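Local structure of AB hydrolase-1 domain-containing protein (Streptococcus mutans, 4L9A) at residues V85-N90 and D213-L218; G31-C36 and G81-S86; F52-D57 and T74-N79; V45-A50 and L114-I119. The protein is an alpha/beta hydrolase, probably a carboxylesterase that cleaves ester bonds, although its natural substrate is not established. All blocks are in the same frame, centred on the assembly; numbering follows the deposited sequence.

Contact 1: residues V85-N90 and D213-L218; sequences VSNQAN and DFKIRL
Ser86 meets Phe214 first: its carbonyl O lies obliquely to the ring, 3.6 Å from CE2. The chain then turns at Asn87 in an Asx turn, the evidence being the bond from Ala89 N to Asn87 OD1 (2.9 Å). Asn87 OD1 also accepts Lys215 N from across the contact, at 3.0 Å. The two N-H groups approach from opposite faces of the amide plane, each well out of it, which pins the amide from both sides. CG stands anti to the backbone N of Asn87 (chi1 -163°), and this carries the amide over to the other loop, where ND2 makes a weak bond to Asp213 O; ND2 also binds a glycerol molecule, probably from the crystallisation liquor. At Gln88 the backbone N donates to Lys215 O, 2.9 Å away. The Gln88 side chain folds back at chi2, with CG near Ile216 O, and its OE1 receives a bond from a water that accepts from Leu218 N in turn. These bonds join two irregular surface loops of the alpha/beta hydrolase fold. Ala89 closes the contact, its CB resting 3.8 Å from Lys215 CG.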
# COMPACT_ATOMS: atom_id res chain seq x y z
N VAL A 85 -17.48 -5.24 2.92
CA VAL A 85 -17.12 -6.62 2.63
C VAL A 85 -17.98 -7.14 1.48
O VAL A 85 -19.17 -6.81 1.38
CB VAL A 85 -17.22 -7.55 3.86
CG1 VAL A 85 -16.29 -7.05 4.98
CG2 VAL A 85 -18.64 -7.64 4.36
N SER A 86 -17.36 -7.92 0.60
CA SER A 86 -18.04 -8.50 -0.56
C SER A 86 -17.14 -9.60 -1.14
O SER A 86 -15.92 -9.57 -0.97
CB SER A 86 -18.30 -7.43 -1.62
OG SER A 86 -17.08 -6.90 -2.13
N ASN A 87 -17.76 -10.57 -1.81
CA ASN A 87 -16.99 -11.62 -2.47
C ASN A 87 -16.12 -11.00 -3.56
O ASN A 87 -16.61 -10.22 -4.37
CB ASN A 87 -17.92 -12.66 -3.08
CG ASN A 87 -17.19 -13.95 -3.40
OD1 ASN A 87 -15.96 -14.00 -3.42
ND2 ASN A 87 -17.94 -15.02 -3.64
N GLN A 88 -14.83 -11.36 -3.57
CA GLN A 88 -13.89 -10.87 -4.59
C GLN A 88 -13.55 -11.92 -5.66
O GLN A 88 -12.75 -11.67 -6.55
CB GLN A 88 -12.61 -10.32 -3.92
CG GLN A 88 -12.87 -9.06 -3.05
CD GLN A 88 -13.26 -7.85 -3.88
OE1 GLN A 88 -12.44 -7.29 -4.61
NE2 GLN A 88 -14.52 -7.45 -3.77
N ALA A 89 -14.19 -13.08 -5.58
CA ALA A 89 -13.99 -14.17 -6.53
C ALA A 89 -13.99 -13.77 -8.00
O ALA A 89 -13.20 -14.31 -8.79
CB ALA A 89 -15.01 -15.29 -6.31
N ASN A 90 -14.87 -12.85 -8.40
CA ASN A 90 -14.97 -12.46 -9.80
C ASN A 90 -14.30 -11.13 -10.11
O ASN A 90 -14.54 -10.54 -11.16
CB ASN A 90 -16.44 -12.43 -10.26
CG ASN A 90 -17.03 -13.81 -10.38
OD1 ASN A 90 -16.37 -14.73 -10.88
ND2 ASN A 90 -18.27 -13.98 -9.92
N ASP A 213 -18.22 -19.87 -1.35
CA ASP A 213 -17.65 -19.22 -2.52
C ASP A 213 -16.77 -18.01 -2.18
O ASP A 213 -16.17 -17.41 -3.07
CB ASP A 213 -18.76 -18.82 -3.50
CG ASP A 213 -19.64 -19.99 -3.90
OD1 ASP A 213 -19.16 -21.13 -3.88
OD2 ASP A 213 -20.83 -19.75 -4.23
N PHE A 214 -16.69 -17.65 -0.91
CA PHE A 214 -16.05 -16.38 -0.54
C PHE A 214 -14.56 -16.34 -0.79
O PHE A 214 -13.82 -17.21 -0.34
CB PHE A 214 -16.29 -16.04 0.93
CG PHE A 214 -15.75 -14.71 1.33
CD1 PHE A 214 -14.57 -14.61 2.04
CD2 PHE A 214 -16.41 -13.54 0.96
CE1 PHE A 214 -14.06 -13.36 2.40
CE2 PHE A 214 -15.91 -12.30 1.31
CZ PHE A 214 -14.74 -12.21 2.04
N LYS A 215 -14.11 -15.30 -1.50
CA LYS A 215 -12.70 -15.02 -1.69
C LYS A 215 -12.45 -13.61 -1.20
O LYS A 215 -13.10 -12.67 -1.66
CB LYS A 215 -12.31 -15.12 -3.17
CG LYS A 215 -12.49 -16.49 -3.77
CD LYS A 215 -11.68 -17.53 -3.01
CE LYS A 215 -12.02 -18.93 -3.48
NZ LYS A 215 -11.92 -19.05 -4.96
N ILE A 216 -11.51 -13.47 -0.28
CA ILE A 216 -11.30 -12.19 0.37
C ILE A 216 -10.57 -11.20 -0.54
O ILE A 216 -10.69 -9.98 -0.39
CB ILE A 216 -10.55 -12.35 1.71
CG1 ILE A 216 -10.64 -11.06 2.53
CG2 ILE A 216 -9.10 -12.78 1.46
CD1 ILE A 216 -10.45 -11.27 4.01
N ARG A 217 -9.85 -11.71 -1.53
CA ARG A 217 -9.08 -10.82 -2.40
C ARG A 217 -9.05 -11.28 -3.85
O ARG A 217 -9.12 -12.47 -4.14
CB ARG A 217 -7.66 -10.68 -1.87
CG ARG A 217 -6.82 -9.64 -2.60
CD ARG A 217 -5.56 -9.31 -1.80
NE ARG A 217 -5.89 -9.01 -0.41
CZ ARG A 217 -5.88 -9.91 0.57
NH1 ARG A 217 -5.53 -11.17 0.32
NH2 ARG A 217 -6.20 -9.54 1.80
N LEU A 218 -8.95 -10.32 -4.76
CA LEU A 218 -8.85 -10.64 -6.18
C LEU A 218 -7.62 -11.52 -6.43
O LEU A 218 -6.62 -11.41 -5.74
CB LEU A 218 -8.80 -9.36 -7.01
CG LEU A 218 -7.62 -8.41 -6.79
CD1 LEU A 218 -6.41 -8.84 -7.63
CD2 LEU A 218 -8.05 -6.98 -7.12
O HOH W 1 -9.90 -7.34 -4.02
O HOH W 2 -10.56 -13.97 -6.04

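Contact 2: residues G31-C36 and G81-S86; sequences GPIYTC and GYSPVS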
# COMPACT_ATOMS: atom_id res chain seq x y z
N GLY A 31 -18.75 -1.36 -6.26
CA GLY A 31 -19.52 -0.91 -5.12
C GLY A 31 -18.74 0.17 -4.39
O GLY A 31 -17.69 0.60 -4.87
N PRO A 32 -19.26 0.63 -3.25
CA PRO A 32 -18.64 1.79 -2.61
C PRO A 32 -17.25 1.48 -2.07
O PRO A 32 -16.97 0.36 -1.61
CB PRO A 32 -19.60 2.11 -1.45
CG PRO A 32 -20.95 1.55 -1.92
CD PRO A 32 -20.57 0.29 -2.65
N ILE A 33 -16.38 2.47 -2.16
CA ILE A 33 -15.01 2.30 -1.67
C ILE A 33 -14.72 3.43 -0.69
O ILE A 33 -14.94 4.58 -1.00
CB ILE A 33 -14.00 2.31 -2.82
CG1 ILE A 33 -14.28 1.15 -3.77
CG2 ILE A 33 -12.54 2.23 -2.28
CD1 ILE A 33 -13.93 -0.26 -3.18
N TYR A 34 -14.24 3.08 0.50
CA TYR A 34 -13.89 4.07 1.50
C TYR A 34 -12.60 4.83 1.17
O TYR A 34 -11.54 4.23 0.91
CB TYR A 34 -13.75 3.38 2.85
CG TYR A 34 -13.43 4.28 4.02
CD1 TYR A 34 -14.44 4.95 4.71
CD2 TYR A 34 -12.11 4.42 4.48
CE1 TYR A 34 -14.16 5.74 5.79
CE2 TYR A 34 -11.82 5.21 5.58
CZ TYR A 34 -12.85 5.88 6.23
OH TYR A 34 -12.58 6.67 7.32
N THR A 35 -12.70 6.15 1.20
CA THR A 35 -11.56 7.01 0.96
C THR A 35 -11.44 8.08 2.03
O THR A 35 -12.44 8.44 2.66
CB THR A 35 -11.66 7.74 -0.40
OG1 THR A 35 -12.77 8.65 -0.36
CG2 THR A 35 -11.87 6.75 -1.55
N CYS A 36 -10.22 8.59 2.21
CA CYS A 36 -9.97 9.77 3.02
C CYS A 36 -9.17 10.73 2.16
O CYS A 36 -8.23 10.32 1.49
CB CYS A 36 -9.19 9.43 4.28
SG CYS A 36 -10.02 8.26 5.35
N GLY A 81 -10.33 -2.48 6.27
CA GLY A 81 -10.60 -1.17 6.84
C GLY A 81 -12.09 -0.90 6.85
O GLY A 81 -12.87 -1.73 7.30
N TYR A 82 -12.50 0.25 6.34
CA TYR A 82 -13.91 0.60 6.38
C TYR A 82 -14.59 0.43 5.02
O TYR A 82 -15.75 0.80 4.87
CB TYR A 82 -14.13 2.01 6.93
CG TYR A 82 -13.65 2.18 8.36
CD1 TYR A 82 -14.43 1.77 9.44
CD2 TYR A 82 -12.42 2.76 8.63
CE1 TYR A 82 -14.00 1.92 10.74
CE2 TYR A 82 -11.98 2.92 9.94
CZ TYR A 82 -12.77 2.49 10.99
OH TYR A 82 -12.31 2.65 12.29
N SER A 83 -13.88 -0.10 4.03
CA SER A 83 -14.58 -0.45 2.79
C SER A 83 -15.52 -1.62 3.04
O SER A 83 -15.34 -2.36 4.01
CB SER A 83 -13.62 -0.74 1.64
OG SER A 83 -13.18 0.48 1.04
N PRO A 84 -16.54 -1.79 2.19
CA PRO A 84 -17.50 -2.87 2.43
C PRO A 84 -16.88 -4.26 2.26
O PRO A 84 -15.86 -4.44 1.57
CB PRO A 84 -18.57 -2.64 1.34
CG PRO A 84 -18.42 -1.20 0.94
CD PRO A 84 -16.92 -0.95 1.04
N VAL A 85 -17.48 -5.24 2.92
CA VAL A 85 -17.12 -6.62 2.63
C VAL A 85 -17.98 -7.14 1.48
O VAL A 85 -19.17 -6.81 1.38
CB VAL A 85 -17.22 -7.55 3.86
CG1 VAL A 85 -16.29 -7.05 4.98
CG2 VAL A 85 -18.64 -7.64 4.36
N SER A 86 -17.36 -7.92 0.60
CA SER A 86 -18.04 -8.50 -0.56
C SER A 86 -17.14 -9.60 -1.14
O SER A 86 -15.92 -9.57 -0.97
CB SER A 86 -18.30 -7.43 -1.62
OG SER A 86 -17.08 -6.90 -2.13
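Tyr34 lies against Tyr82 and Ser83, and each step of its side chain meets one of them. At the root, CB sits 3.5 Å from Ser83 OG, the hydroxyl that also accepts the Tyr34 backbone N-H. With CG anti to the backbone N (chi1 -179°), the ring is laid alongside Tyr82, both side chains pointing the same way. Tyr82 CB stands over the centre of one Tyr34 ring face, 3.7 Å from the centroid and only 11° off the normal, which meets the definition of a CH-pi contact; CG and CD1 are the ring atoms nearest to it. Further out, CE2 and CZ of Tyr34 reach Tyr82 CD2, each at 4.0 Å, and Tyr34 OH ends close to the same carbon. The rings themselves meet obliquely, their planes at 50°. Ser83 OG is used twice: it accepts from Tyr34 N at 2.9 Å and is hydrogen-bonded to Asp76 O, tying the loop to Tyr34 of strand 33-38 and to the Asp76 backbone. Beyond it, Pro84 CD closes to 3.0 Å on Pro32 O, and Pro84 CG packs against Pro32 CB. Strand 33-38 is antiparallel to both its neighbours, the place of the second strand in the alpha/beta hydrolase sheet, and here the loop following strand 71-75 folds back over its beginning.

Contact 3: residues F52-D57 and T74-N79; sequences FFSTAD and TIDAPN
Asp76 OD1 is held by two groups: Thr55 N donates to it at 2.8 Å, and an ordered water gives it a second hydrogen bond. The amide arrives from above the carboxylate plane, 38° out of it. On the other branch, OD2 receives the hydroxyl of Ser54 through its syn lone pair; Ser54 OG and Asp76 OD2 are 2.5 Å apart, a short bond. Outside the two segments Tyr82 N also bonds to OD2, so both oxygens have several partners and the rotation of the carboxylate is fixed. The water is itself shared, accepting from Ala56 N and lying 2.7 Å from Thr74 OG1. Ser54 occupies the N-cap position of helix 55-58, yet its own side chain makes no capping bond. Asp76 instead reaches Thr55 N directly and Ala56 N through the water, at the start of a helix that follows strand 43-47 in the alpha/beta hydrolase fold. The backbone N-H groups at this helix start would probably favour a negative carboxylate. The Thr55 side chain runs alongside those of Asp76 and Thr74, pointing the other way. Its OG1, anti to the carbonyl carbon (chi1 -65°), donates to Ile75 O at 2.8 Å from above the carbonyl plane, and is also hydrogen-bonded to Ser48 OG. The same torsion sends the methyl CG2 to Thr74 CB, 3.8 Å away. Ala56 CB packs beside Thr74 OG1 and CG2. At the far end, Phe52 CD1 comes within 3.9 Å of Asn79 O, which lies oblique to the ring.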
# COMPACT_ATOMS: atom_id res chain seq x y z
N PHE A 52 -6.26 -5.82 7.34
CA PHE A 52 -7.58 -5.30 7.67
C PHE A 52 -7.52 -3.85 8.11
O PHE A 52 -8.56 -3.24 8.34
CB PHE A 52 -8.23 -6.12 8.80
CG PHE A 52 -8.52 -7.54 8.45
CD1 PHE A 52 -8.53 -7.96 7.12
CD2 PHE A 52 -8.81 -8.47 9.44
CE1 PHE A 52 -8.79 -9.28 6.80
CE2 PHE A 52 -9.08 -9.78 9.13
CZ PHE A 52 -9.07 -10.19 7.81
N PHE A 53 -6.32 -3.30 8.26
CA PHE A 53 -6.22 -1.91 8.69
C PHE A 53 -6.79 -0.95 7.65
O PHE A 53 -6.64 -1.16 6.45
CB PHE A 53 -4.77 -1.53 8.96
CG PHE A 53 -4.05 -2.45 9.91
CD1 PHE A 53 -4.49 -2.60 11.21
CD2 PHE A 53 -2.93 -3.15 9.50
CE1 PHE A 53 -3.82 -3.44 12.09
CE2 PHE A 53 -2.25 -4.00 10.37
CZ PHE A 53 -2.69 -4.14 11.66
N SER A 54 -7.41 0.13 8.10
CA SER A 54 -7.85 1.18 7.18
C SER A 54 -6.61 1.97 6.77
O SER A 54 -5.67 2.10 7.55
CB SER A 54 -8.89 2.11 7.83
OG SER A 54 -9.45 2.99 6.87
N THR A 55 -6.61 2.50 5.55
CA THR A 55 -5.36 2.96 4.94
C THR A 55 -4.82 4.24 5.57
O THR A 55 -3.62 4.35 5.83
CB THR A 55 -5.50 3.09 3.42
OG1 THR A 55 -5.73 1.79 2.87
CG2 THR A 55 -4.23 3.69 2.78
N ALA A 56 -5.70 5.19 5.85
CA ALA A 56 -5.25 6.42 6.50
C ALA A 56 -4.61 6.13 7.87
O ALA A 56 -3.61 6.75 8.23
CB ALA A 56 -6.41 7.41 6.64
N ASP A 57 -5.21 5.21 8.63
CA ASP A 57 -4.67 4.80 9.93
C ASP A 57 -3.31 4.12 9.72
O ASP A 57 -2.33 4.38 10.44
CB ASP A 57 -5.60 3.77 10.59
CG ASP A 57 -6.96 4.35 10.96
OD1 ASP A 57 -7.05 5.57 11.17
OD2 ASP A 57 -7.94 3.57 11.06
N THR A 74 -6.35 8.47 0.57
CA THR A 74 -6.18 7.09 0.99
C THR A 74 -7.37 6.28 0.49
O THR A 74 -8.51 6.78 0.43
CB THR A 74 -6.05 6.96 2.52
OG1 THR A 74 -7.31 7.25 3.14
CG2 THR A 74 -4.98 7.93 3.06
N ILE A 75 -7.10 5.02 0.15
CA ILE A 75 -8.10 4.13 -0.40
C ILE A 75 -8.07 2.77 0.31
O ILE A 75 -7.01 2.14 0.40
CB ILE A 75 -7.86 3.91 -1.91
CG1 ILE A 75 -7.90 5.24 -2.66
CG2 ILE A 75 -8.88 2.94 -2.50
CD1 ILE A 75 -7.53 5.13 -4.15
N ASP A 76 -9.22 2.33 0.82
CA ASP A 76 -9.33 1.00 1.43
C ASP A 76 -9.82 -0.03 0.41
O ASP A 76 -10.86 0.16 -0.21
CB ASP A 76 -10.30 1.02 2.63
CG ASP A 76 -9.75 1.80 3.82
OD1 ASP A 76 -8.74 2.52 3.66
OD2 ASP A 76 -10.35 1.70 4.92
N ALA A 77 -9.08 -1.12 0.24
CA ALA A 77 -9.51 -2.18 -0.66
C ALA A 77 -10.76 -2.87 -0.11
O ALA A 77 -11.03 -2.81 1.09
CB ALA A 77 -8.38 -3.22 -0.87
N PRO A 78 -11.54 -3.52 -0.99
CA PRO A 78 -12.66 -4.31 -0.48
C PRO A 78 -12.18 -5.24 0.63
O PRO A 78 -11.02 -5.67 0.63
CB PRO A 78 -13.07 -5.13 -1.71
CG PRO A 78 -12.72 -4.25 -2.86
CD PRO A 78 -11.44 -3.56 -2.46
N ASN A 79 -13.07 -5.54 1.57
CA ASN A 79 -12.75 -6.44 2.68
C ASN A 79 -11.60 -5.97 3.57
O ASN A 79 -10.94 -6.79 4.24
CB ASN A 79 -12.44 -7.84 2.15
CG ASN A 79 -13.62 -8.47 1.44
OD1 ASN A 79 -14.77 -8.35 1.89
ND2 ASN A 79 -13.35 -9.16 0.34
O HOH W 3 -8.57 5.24 4.33

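Contact 4: residues V45-A50 and L114-I119; sequences VFLSGA and LCVHSI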
# COMPACT_ATOMS: atom_id res chain seq x y z
N VAL A 45 -1.16 9.55 -2.94
CA VAL A 45 -2.14 8.48 -2.96
C VAL A 45 -1.57 7.25 -2.24
O VAL A 45 -0.48 6.77 -2.58
CB VAL A 45 -2.48 8.09 -4.42
CG1 VAL A 45 -3.42 6.90 -4.44
CG2 VAL A 45 -3.08 9.30 -5.18
N PHE A 46 -2.30 6.76 -1.25
CA PHE A 46 -1.84 5.62 -0.45
C PHE A 46 -2.63 4.34 -0.70
O PHE A 46 -3.87 4.35 -0.72
CB PHE A 46 -1.91 5.95 1.04
CG PHE A 46 -1.03 7.10 1.44
CD1 PHE A 46 0.27 6.88 1.89
CD2 PHE A 46 -1.49 8.41 1.36
CE1 PHE A 46 1.08 7.94 2.26
CE2 PHE A 46 -0.69 9.47 1.73
CZ PHE A 46 0.60 9.24 2.17
N LEU A 47 -1.90 3.24 -0.86
CA LEU A 47 -2.50 1.93 -0.95
C LEU A 47 -1.80 1.00 0.04
O LEU A 47 -0.58 0.98 0.14
CB LEU A 47 -2.37 1.35 -2.36
CG LEU A 47 -3.00 2.09 -3.54
CD1 LEU A 47 -2.54 1.46 -4.86
CD2 LEU A 47 -4.54 2.13 -3.43
N SER A 48 -2.61 0.23 0.77
CA SER A 48 -2.10 -0.66 1.79
C SER A 48 -1.72 -2.01 1.21
O SER A 48 -1.97 -2.30 0.03
CB SER A 48 -3.16 -0.82 2.88
OG SER A 48 -3.36 0.42 3.52
N GLY A 49 -1.10 -2.83 2.04
CA GLY A 49 -0.85 -4.21 1.68
C GLY A 49 -2.09 -5.01 2.02
O GLY A 49 -3.19 -4.47 2.13
N ALA A 50 -1.90 -6.31 2.19
CA ALA A 50 -2.99 -7.20 2.53
C ALA A 50 -3.12 -7.09 4.02
O ALA A 50 -2.12 -7.09 4.75
CB ALA A 50 -2.66 -8.65 2.11
N LEU A 114 2.33 7.95 -5.82
CA LEU A 114 1.77 6.77 -5.19
C LEU A 114 2.69 6.31 -4.07
O LEU A 114 3.91 6.23 -4.27
CB LEU A 114 1.63 5.65 -6.22
CG LEU A 114 0.28 5.55 -6.91
CD1 LEU A 114 0.36 4.68 -8.16
CD2 LEU A 114 -0.75 5.03 -5.92
N CYS A 115 2.12 6.02 -2.91
CA CYS A 115 2.87 5.47 -1.79
C CYS A 115 2.16 4.20 -1.36
O CYS A 115 1.00 4.23 -0.97
CB CYS A 115 2.93 6.47 -0.62
SG CYS A 115 3.83 5.88 0.86
N VAL A 116 2.84 3.07 -1.47
CA VAL A 116 2.18 1.80 -1.20
C VAL A 116 3.01 0.91 -0.31
O VAL A 116 4.25 1.04 -0.24
CB VAL A 116 1.85 1.04 -2.52
CG1 VAL A 116 1.25 1.99 -3.54
CG2 VAL A 116 3.13 0.39 -3.10
N HIS A 117 2.32 -0.00 0.36
CA HIS A 117 2.97 -1.07 1.10
C HIS A 117 2.63 -2.40 0.45
O HIS A 117 1.49 -2.62 0.04
CB HIS A 117 2.50 -1.07 2.56
CG HIS A 117 3.12 -2.15 3.39
ND1 HIS A 117 2.37 -3.09 4.07
CD2 HIS A 117 4.42 -2.44 3.65
CE1 HIS A 117 3.19 -3.91 4.72
NE2 HIS A 117 4.43 -3.54 4.48
N SER A 118 3.63 -3.27 0.30
CA SER A 118 3.36 -4.66 -0.00
C SER A 118 2.49 -4.85 -1.26
O SER A 118 2.84 -4.36 -2.34
CB SER A 118 2.69 -5.30 1.22
OG SER A 118 2.74 -6.71 1.18
N ILE A 119 1.36 -5.54 -1.12
CA ILE A 119 0.57 -5.95 -2.28
C ILE A 119 0.02 -4.76 -3.09
O ILE A 119 -0.32 -4.90 -4.27
CB ILE A 119 -0.57 -6.93 -1.89
CG1 ILE A 119 -0.93 -7.85 -3.05
CG2 ILE A 119 -1.79 -6.19 -1.35
CD1 ILE A 119 0.10 -8.94 -3.27
O HOH W 4 -0.30 -2.41 4.71
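Ser118 packs its CB on Gly49 CA at 3.7 Å while holding a backbone conformation unusual for a non-glycine residue, phi 55° and psi -124°. A serine in this strained turn directly after a strand, within the sequence His-Ser-Ile-Gly-Gly, is consistent with the nucleophile elbow of alpha/beta hydrolases; its OG makes a weak hydrogen bond with His268 NE2. Because Gly49 has no side chain, the turn can come this close. A water beside it accepts from Gly49 N and lies 2.8 Å from His117 ND1, whereas the other ring nitrogen, NE2, is bonded to His268 O. Ile119 CG2 lies 3.5 Å from Ala50 N, in the loop that in this family commonly contributes to the oxyanion hole.

Before the turn the two strands pair in parallel. Cys115 N donates to Val45 O at 2.7 Å, Leu47 N to Cys115 O at 3.1 Å, and His117 N to Leu47 O at 3.1 Å. Cys115 SG, anti to the backbone N (chi1 179°), is turned to the Phe46 ring in an oblique sulfur-aromatic contact, 3.7 Å from CE1. On the other face Val45 CG1 lies against Leu114 CD2 at 3.6 Å, and Leu47 CB runs beside Val116 CG1. Helix 120-130 covers the face that carries Leu47, Leu114 and Val116, while helix 60-63 packs on Phe46 and Cys115; strands 71-75 and 134-141 flank the pair in the sheet.

In the fold
Contact 4 lies at the core, its centre about 1 Å from that of the chain, and holds the turn consistent with a nucleophile elbow. Contact 3 is about 9 Å away, centre to centre, and joins it through Thr55 OG1 and Ser48 OG, 2.8 Å apart, with strands 71-75 and 43-47 adjacent in one sheet. The centre of contact 2 is about 8 Å from that of contact 3, the two being linked by Ser83 OG to Asp76 O at 2.7 Å. Contact 1 is outermost, sharing Val85 and Ser86 with contact 2; Asn79 ND2 of contact 3 bonds both Ser86 O and Ile216 O. Arg217 NH2 packs on Ala50 CB, so contact 1 also touches contact 4, although their centres are about 19 Å apart.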